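Local coordinates for ferritin like protein (Caulobacter vibrioides, PDB 3HL1) that is of unknown function but has a ferritin-like, largely helical fold and probably binds metal, at residues G275-D278 / I279-G282; D90-T93 / P94-S98. All coordinates share one frame; numbering follows the deposited sequence. Where two conformers were deposited one is given.

Both contacts are local, each made within a continuous run of residues, and they lie on opposite sides of the chain's centre with their nearest atoms about 26 Å apart. Interaction 1 is a surface contact on helix 261-283, while interaction 2, partly buried, belongs to the loop between helices 42-67 and 112-121, so the two share no element. Their chemistry follows their place. In 275-282 regular main-chain bonds fix the spacing at which an aromatic ring meets a leucine, and a water joins two polar side chains. In 90-98 a cis proline bends the chain, and an asparagine amide ties up the start of a short 3-10 segment.

Interaction 1 (G275-D278 / I279-G282); sequences GFLD and ILNG
Phe-276 and Leu-280 make an i to i+4 aromatic-aliphatic contact along one side of helix 261-283, at the surface of the protein. Leu-280 comes up over one face of the phenyl ring: its CG lies 4.3 Å from the centroid of the Phe-276 ring, 21° off the ring normal, a CH-pi contact displaced toward the rim. The methyl branch Leu-280 CD1 presses nearer still, 3.4 Å from Phe-276 CE2. With CG anti to the backbone N (chi1 179°), the ring of Phe-276 stands out from the helix, and Leu-280 leans back toward it. The main chain sets this spacing, Leu-280 N donating to Phe-276 O at 2.9 Å. The same bond is repeated from Asn-281 N to Leu-277 O at 2.8 Å, and is longer from Gly-282 N to Asp-278 O, 3.3 Å.

On a more polar side a water bridges two side chains three residues apart, donating to Asp-278 OD1 and accepting from Asn-281 ND2, each at 2.8 Å. Asn-281 OD1 accepts from the backbone N of Leu-74, so both ends of the amide are engaged and its rotation is fixed. Leu-277 and Leu-280 also touch Leu-74. The ring-leucine pair thus belongs to an alpha-helix that packs by Phe-276 and Ile-279 against the following helix 292-309, as in a helical hairpin.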
ATOM      1  N   GLY A 275      14.729  -9.135   4.108  1.00 35.08           N
ATOM      2  CA  GLY A 275      14.485 -10.539   3.961  1.00 33.62           C
ATOM      3  C   GLY A 275      13.076 -10.845   3.577  1.00 33.33           C
ATOM      4  O   GLY A 275      12.835 -11.723   2.789  1.00 34.14           O
ATOM      5  N   PHE A 276      12.132 -10.129   4.152  1.00 32.50           N
ATOM      6  CA  PHE A 276      10.743 -10.331   3.858  1.00 34.51           C
ATOM      7  C   PHE A 276      10.386  -9.922   2.397  1.00 33.96           C
ATOM      8  O   PHE A 276       9.631 -10.634   1.713  1.00 31.64           O
ATOM      9  CB  PHE A 276       9.904  -9.614   4.852  1.00 35.19           C
ATOM     10  CG  PHE A 276       8.459  -9.740   4.606  1.00 42.37           C
ATOM     11  CD1 PHE A 276       7.836 -10.955   4.787  1.00 57.06           C
ATOM     12  CD2 PHE A 276       7.726  -8.651   4.186  1.00 52.34           C
ATOM     13  CE1 PHE A 276       6.494 -11.087   4.547  1.00 51.74           C
ATOM     14  CE2 PHE A 276       6.381  -8.770   3.945  1.00 57.38           C
ATOM     15  CZ  PHE A 276       5.769  -9.987   4.138  1.00 49.41           C
ATOM     16  N   LEU A 277      10.944  -8.809   1.930  1.00 31.18           N
ATOM     17  CA  LEU A 277      10.831  -8.433   0.509  1.00 32.09           C
ATOM     18  C   LEU A 277      11.482  -9.490  -0.425  1.00 32.81           C
ATOM     19  O   LEU A 277      10.896  -9.786  -1.455  1.00 30.97           O
ATOM     20  CB  LEU A 277      11.397  -7.003   0.268  1.00 27.71           C
ATOM     21  CG  LEU A 277      10.710  -5.780   0.950  1.00 30.52           C
ATOM     22  CD1 LEU A 277      11.245  -4.480   0.395  1.00 31.85           C
ATOM     23  CD2 LEU A 277       9.177  -5.852   0.918  1.00 28.71           C
ATOM     24  N   ASP A 278      12.643 -10.042  -0.083  1.00 34.11           N
ATOM     25  CA  ASP A 278      13.219 -11.165  -0.855  1.00 37.39           C
ATOM     26  C   ASP A 278      12.224 -12.338  -0.952  1.00 35.43           C
ATOM     27  O   ASP A 278      12.094 -12.907  -2.025  1.00 32.59           O
ATOM     28  CB  ASP A 278      14.534 -11.733  -0.298  1.00 36.74           C
ATOM     29  CG  ASP A 278      15.700 -10.775  -0.416  1.00 47.35           C
ATOM     30  OD1 ASP A 278      15.706  -9.821  -1.238  1.00 46.58           O
ATOM     31  OD2 ASP A 278      16.626 -10.944   0.387  1.00 43.59           O
ATOM     32  N   ILE A 279      11.562 -12.700   0.168  1.00 34.30           N
ATOM     33  CA  ILE A 279      10.584 -13.792   0.196  1.00 31.65           C
ATOM     34  C   ILE A 279       9.466 -13.409  -0.802  1.00 35.69           C
ATOM     35  O   ILE A 279       9.089 -14.207  -1.678  1.00 33.04           O
ATOM     36  CB  ILE A 279      10.026 -14.080   1.623  1.00 32.87           C
ATOM     37  CG1 ILE A 279      11.102 -14.838   2.454  1.00 34.62           C
ATOM     38  CG2 ILE A 279       8.739 -14.920   1.612  1.00 34.96           C
ATOM     39  CD1 ILE A 279      10.858 -14.816   3.926  1.00 34.91           C
ATOM     40  N   LEU A 280       8.929 -12.194  -0.672  1.00 32.46           N
ATOM     41  CA  LEU A 280       7.850 -11.770  -1.567  1.00 29.71           C
ATOM     42  C   LEU A 280       8.240 -11.739  -3.016  1.00 28.43           C
ATOM     43  O   LEU A 280       7.394 -12.094  -3.848  1.00 31.27           O
ATOM     44  CB  LEU A 280       7.184 -10.451  -1.129  1.00 35.11           C
ATOM     45  CG  LEU A 280       6.413 -10.387   0.195  1.00 32.91           C
ATOM     46  CD1 LEU A 280       6.138  -8.895   0.511  1.00 36.50           C
ATOM     47  CD2 LEU A 280       5.103 -11.182   0.102  1.00 37.29           C
ATOM     48  N   ASN A 281       9.460 -11.292  -3.341  1.00 28.11           N
ATOM     49  CA  ASN A 281       9.922 -11.269  -4.717  1.00 29.59           C
ATOM     50  C   ASN A 281       9.873 -12.643  -5.354  1.00 32.59           C
ATOM     51  O   ASN A 281       9.494 -12.769  -6.500  1.00 33.32           O
ATOM     52  CB  ASN A 281      11.285 -10.608  -4.833  1.00 30.60           C
ATOM     53  CG  ASN A 281      11.181  -9.110  -4.724  1.00 32.09           C
ATOM     54  OD1 ASN A 281      10.125  -8.560  -5.026  1.00 37.71           O
ATOM     55  ND2 ASN A 281      12.223  -8.441  -4.214  1.00 30.39           N
ATOM     56  N   GLY A 282      10.246 -13.667  -4.597  1.00 31.09           N
ATOM     57  CA  GLY A 282      10.225 -15.030  -5.094  1.00 30.69           C
ATOM     58  C   GLY A 282       8.799 -15.445  -5.391  1.00 32.08           C
ATOM     59  O   GLY A 282       8.500 -15.993  -6.484  1.00 31.69           O
TER
HETATM   60  O   HOH W   1      14.686  -9.650  -3.796  1.00 41.05           O

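Interaction 2 (D90-T93 / P94-S98)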
ATOM      1  N   ASP A  90      -1.778  18.293  -6.117  1.00 34.36           N
ATOM      2  CA  ASP A  90      -1.871  19.560  -6.850  1.00 38.41           C
ATOM      3  C   ASP A  90      -2.768  19.359  -8.041  1.00 38.20           C
ATOM      4  O   ASP A  90      -3.218  20.313  -8.641  1.00 38.70           O
ATOM      5  CB  ASP A  90      -0.520  20.028  -7.413  1.00 38.53           C
ATOM      6  CG  ASP A  90       0.465  20.483  -6.353  1.00 49.32           C
ATOM      7  OD1 ASP A  90       0.062  20.787  -5.209  1.00 45.50           O
ATOM      8  OD2 ASP A  90       1.668  20.561  -6.699  1.00 56.83           O
ATOM      9  N   LEU A  91      -2.989  18.113  -8.436  1.00 36.53           N
ATOM     10  CA  LEU A  91      -3.895  17.841  -9.543  1.00 35.03           C
ATOM     11  C   LEU A  91      -5.372  17.987  -9.162  1.00 35.56           C
ATOM     12  O   LEU A  91      -6.242  18.040 -10.023  1.00 33.73           O
ATOM     13  CB  LEU A  91      -3.647  16.454 -10.130  1.00 34.81           C
ATOM     14  CG  LEU A  91      -2.266  16.195 -10.737  1.00 35.47           C
ATOM     15  CD1 LEU A  91      -2.104  14.755 -11.099  1.00 33.81           C
ATOM     16  CD2 LEU A  91      -2.085  17.075 -11.988  1.00 36.09           C
ATOM     17  N   ASP A  92      -5.659  17.993  -7.872  1.00 32.99           N
ATOM     18  CA  ASP A  92      -7.020  17.911  -7.390  1.00 33.10           C
ATOM     19  C   ASP A  92      -7.551  19.298  -7.030  1.00 36.18           C
ATOM     20  O   ASP A  92      -6.800  20.164  -6.628  1.00 36.67           O
ATOM     21  CB  ASP A  92      -7.060  17.034  -6.126  1.00 30.83           C
ATOM     22  CG  ASP A  92      -6.555  15.632  -6.361  1.00 32.96           C
ATOM     23  OD1 ASP A  92      -6.719  15.162  -7.508  1.00 29.76           O
ATOM     24  OD2 ASP A  92      -5.995  15.012  -5.419  1.00 30.53           O
ATOM     25  N   THR A  93      -8.863  19.458  -7.115  1.00 37.55           N
ATOM     26  CA  THR A  93      -9.523  20.723  -6.780  1.00 39.55           C
ATOM     27  C   THR A  93     -10.746  20.423  -5.880  1.00 38.29           C
ATOM     28  O   THR A  93     -11.639  19.652  -6.255  1.00 36.96           O
ATOM     29  CB  THR A  93      -9.915  21.448  -8.074  1.00 44.08           C
ATOM     30  OG1 THR A  93     -10.776  20.597  -8.824  1.00 54.03           O
ATOM     31  CG2 THR A  93      -8.654  21.769  -8.970  1.00 40.61           C
ATOM     32  N   PRO A  94     -10.726  20.906  -4.629  1.00 38.15           N
ATOM     33  CA  PRO A  94      -9.624  21.636  -3.972  1.00 38.06           C
ATOM     34  C   PRO A  94      -8.449  20.682  -3.717  1.00 35.98           C
ATOM     35  O   PRO A  94      -8.642  19.457  -3.726  1.00 35.57           O
ATOM     36  CB  PRO A  94     -10.249  22.107  -2.648  1.00 38.79           C
ATOM     37  CG  PRO A  94     -11.263  21.053  -2.326  1.00 39.42           C
ATOM     38  CD  PRO A  94     -11.837  20.639  -3.691  1.00 40.47           C
ATOM     39  N   ASN A  95      -7.245  21.234  -3.576  1.00 34.98           N
ATOM     40  CA  ASN A  95      -6.091  20.450  -3.210  1.00 35.40           C
ATOM     41  C   ASN A  95      -6.386  19.939  -1.802  1.00 33.94           C
ATOM     42  O   ASN A  95      -6.611  20.731  -0.893  1.00 31.50           O
ATOM     43  CB  ASN A  95      -4.832  21.292  -3.259  1.00 36.22           C
ATOM     44  CG  ASN A  95      -3.603  20.502  -3.030  1.00 39.42           C
ATOM     45  OD1 ASN A  95      -3.622  19.458  -2.356  1.00 33.47           O
ATOM     46  ND2 ASN A  95      -2.497  20.974  -3.607  1.00 32.33           N
ATOM     47  N   PRO A  96      -6.468  18.612  -1.635  1.00 31.46           N
ATOM     48  CA  PRO A  96      -6.864  18.132  -0.289  1.00 31.02           C
ATOM     49  C   PRO A  96      -5.802  18.369   0.763  1.00 29.47           C
ATOM     50  O   PRO A  96      -6.105  18.196   1.930  1.00 28.23           O
ATOM     51  CB  PRO A  96      -7.081  16.610  -0.496  1.00 31.26           C
ATOM     52  CG  PRO A  96      -6.225  16.247  -1.698  1.00 28.11           C
ATOM     53  CD  PRO A  96      -6.281  17.510  -2.589  1.00 32.44           C
ATOM     54  N   THR A  97      -4.566  18.716   0.369  1.00 31.20           N
ATOM     55  CA  THR A  97      -3.541  19.102   1.363  1.00 32.68           C
ATOM     56  C   THR A  97      -3.888  20.437   2.052  1.00 32.58           C
ATOM     57  O   THR A  97      -3.264  20.812   3.063  1.00 33.63           O
ATOM     58  CB  THR A  97      -2.101  19.130   0.766  1.00 34.29           C
ATOM     59  OG1 THR A  97      -1.986  20.182  -0.200  1.00 35.57           O
ATOM     60  CG2 THR A  97      -1.718  17.775   0.164  1.00 30.81           C
ATOM     61  N   SER A  98      -4.875  21.170   1.515  1.00 32.75           N
ATOM     62  CA  SER A  98      -5.418  22.359   2.184  0.50 32.78           C
ATOM     63  C   SER A  98      -6.349  21.977   3.319  1.00 34.56           C
ATOM     64  O   SER A  98      -6.626  22.785   4.183  1.00 37.50           O
ATOM     65  CB  SER A  98      -6.180  23.261   1.203  0.50 32.55           C
ATOM     66  OG  SER A  98      -7.222  22.549   0.542  0.50 28.18           O
TER
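A cis-proline bend leading into an Asx turn brings Asp-92 against Pro-96 and Asp-90 close to Asn-95, in the loop between helices 42-67 and 112-121. The peptide between Thr-93 and Pro-94 is cis, drawing their CA atoms to 3.0 Å and folding the chain back so that residues before and after the bend face each other. On the inner side the side chains of Asp-92 and Pro-96 cross at about a right angle, with Asp-92 CB 3.7 Å from Pro-96 CD. Pro-96 in turn rests on Leu-120 of helix 112-121, and Asp-92 touches Thr-128. Thr-93 is paired through its backbone with Thr-128, so this limb of the bend is also secured to a second loop.

Nearer the outside, the side chains of Asp-90 and Asn-95 extend alongside each other in the same direction. Their flat ends are turned 76° apart, and Asp-90 OD1 stands 3.0 Å from Asn-95 ND2. Asp-90 has its backbone N bonded to Asp-88 OD1, while Asn-95 packs on Phe-89. Because Asn-95 carries CG anti to its backbone N (chi1 -174°), the amide lies beside the start of the 3-10 segment 96-98, with OD1 facing it and ND2 on the side of Asp-90. There, as the Asx turn requires, its oxygen takes up the N-H two residues on: Thr-97 N donates to Asn-95 OD1 at 3.0 Å, reaching the oxygen from 34° out of the amide's carbonyl plane. An overlapping main-chain turn follows, Ser-98 N donating to Asn-95 O at 3.0 Å.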